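Local atomic coordinates of PatF (PDB entry 4BG2), a protein that is a prenyltransferase-like barrel protein of cyanobactin (patellamide) biosynthesis, whose own catalytic activity is uncertain. Residues Gly159-Ser162 with Asp163-Arg167. Numbering follows the deposited sequence.
Sequences GRYS and DELTR
Tyr161 meets Leu165 and Thr166 where the loop from helix 147-157 runs into helix 163-172, on the surface of the barrel protein. Its ring touches Leu165 obliquely, with CD1 of Tyr161 3.5 Å from CD2 of Leu165. With CG anti to the carbonyl carbon (chi1 -55°), the tyrosine ring leads back along the loop, and its OH hydrogen-bonds to Asp157 at the end of the preceding helix. CB of Tyr161 also lies 3.7 Å from Thr166 OG1, so the threonine hydroxyl sits against the tyrosine stem. Leu165 continues the apolar contact beyond the loop by touching Phe234.

Ser162 is the N-cap. Its OG, placed between the backbone N and the carbonyl carbon, accepts from Leu165 N at 3.2 Å, and the N-H...O angle of 164° shows a nearly straight bond. The carbonyl oxygen of the same residue takes two donors from Thr166. Thr166 N donates to Ser162 O at 2.8 Å, the first i to i+4 bond of the helix. Thr166 OG1 donates a hydrogen bond to Ser162 O at 2.7 Å from above the carbonyl plane, 45° out of it. Replacing Thr166 by a valine would probably leave Ser162 O with the backbone donor alone in this contact and loosen the hold of the first turn on the loop.

The Tyr161-Leu165 contact lies beside these polar bonds. Their chemistry implies a well-defined start to the helix: the serine hydroxyl satisfies a first-turn N-H that has no preceding helical carbonyl to bond, while two donors grip the serine carbonyl oxygen, fixing the point where loop becomes helix.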
loop_
_atom_site.group_PDB
_atom_site.type_symbol
_atom_site.label_atom_id
_atom_site.label_comp_id
_atom_site.label_asym_id
_atom_site.label_seq_id
_atom_site.Cartn_x
_atom_site.Cartn_y
_atom_site.Cartn_z
ATOM N N GLY A 159 7.175 16.488 8.704
ATOM C CA GLY A 159 6.084 16.740 9.638
ATOM C C GLY A 159 6.656 16.987 11.015
ATOM O O GLY A 159 7.812 16.696 11.262
ATOM N N ARG A 160 5.860 17.552 11.900
ATOM C CA ARG A 160 6.279 17.782 13.287
ATOM C C ARG A 160 5.351 17.005 14.192
ATOM O O ARG A 160 4.169 17.282 14.236
ATOM C CB ARG A 160 6.180 19.262 13.659
ATOM C CG ARG A 160 7.228 20.176 13.046
ATOM C CD ARG A 160 6.707 21.614 13.028
ATOM N NE ARG A 160 7.208 22.416 11.913
ATOM C CZ ARG A 160 6.846 22.255 10.639
ATOM N NH1 ARG A 160 5.989 21.293 10.282
ATOM N NH2 ARG A 160 7.362 23.046 9.702
ATOM N N TYR A 161 5.889 16.048 14.915
ATOM C CA TYR A 161 5.076 15.160 15.738
ATOM C C TYR A 161 5.455 15.313 17.197
ATOM O O TYR A 161 6.533 15.815 17.508
ATOM C CB TYR A 161 5.268 13.706 15.272
ATOM C CG TYR A 161 4.979 13.540 13.792
ATOM C CD1 TYR A 161 3.673 13.337 13.349
ATOM C CD2 TYR A 161 5.992 13.633 12.843
ATOM C CE1 TYR A 161 3.378 13.215 12.009
ATOM C CE2 TYR A 161 5.708 13.492 11.475
ATOM C CZ TYR A 161 4.395 13.283 11.072
ATOM O OH TYR A 161 4.067 13.149 9.741
ATOM N N SER A 162 4.569 14.880 18.088
ATOM C CA SER A 162 4.875 14.888 19.518
ATOM C C SER A 162 6.048 13.952 19.829
ATOM O O SER A 162 6.418 13.105 19.004
ATOM C CB SER A 162 3.634 14.497 20.340
ATOM O OG SER A 162 3.278 13.137 20.157
ATOM N N ASP A 163 6.639 14.128 21.011
ATOM C CA ASP A 163 7.659 13.215 21.540
ATOM C C ASP A 163 7.202 11.755 21.442
ATOM O O ASP A 163 7.916 10.914 20.886
ATOM C CB ASP A 163 7.956 13.540 23.010
ATOM C CG ASP A 163 8.775 14.815 23.187
ATOM O OD1 ASP A 163 9.365 15.294 22.194
ATOM O OD2 ASP A 163 8.847 15.321 24.333
ATOM N N GLU A 164 6.013 11.472 21.981
ATOM C CA GLU A 164 5.432 10.123 21.958
ATOM C C GLU A 164 5.280 9.540 20.526
ATOM O O GLU A 164 5.657 8.398 20.252
ATOM C CB GLU A 164 4.078 10.153 22.656
ATOM C CG GLU A 164 3.441 8.788 22.894
ATOM C CD GLU A 164 2.008 8.877 23.454
ATOM O OE1 GLU A 164 1.422 9.988 23.497
ATOM O OE2 GLU A 164 1.457 7.819 23.838
ATOM N N LEU A 165 4.717 10.328 19.620
ATOM C CA LEU A 165 4.516 9.851 18.255
ATOM C C LEU A 165 5.862 9.744 17.503
ATOM O O LEU A 165 6.064 8.828 16.736
ATOM C CB LEU A 165 3.530 10.760 17.524
ATOM C CG LEU A 165 3.169 10.382 16.096
ATOM C CD1 LEU A 165 2.804 8.897 15.976
ATOM C CD2 LEU A 165 2.024 11.279 15.625
ATOM N N THR A 166 6.785 10.660 17.753
ATOM C CA THR A 166 8.089 10.584 17.114
ATOM C C THR A 166 8.769 9.261 17.407
ATOM O O THR A 166 9.309 8.622 16.503
ATOM C CB THR A 166 8.994 11.752 17.541
ATOM O OG1 THR A 166 8.370 12.977 17.157
ATOM C CG2 THR A 166 10.379 11.671 16.876
ATOM N N ARG A 167 8.713 8.833 18.666
ATOM C CA ARG A 167 9.287 7.543 19.067
ATOM C C ARG A 167 8.579 6.364 18.406
ATOM O O ARG A 167 9.228 5.420 17.984
ATOM C CB ARG A 167 9.274 7.382 20.601
ATOM C CG ARG A 167 10.141 8.413 21.324
ATOM C CD ARG A 167 11.630 8.267 20.997
ATOM N NE ARG A 167 12.162 6.994 21.497
ATOM C CZ ARG A 167 13.243 6.372 21.027
ATOM N NH1 ARG A 167 13.946 6.887 20.015
ATOM N NH2 ARG A 167 13.617 5.214 21.568
#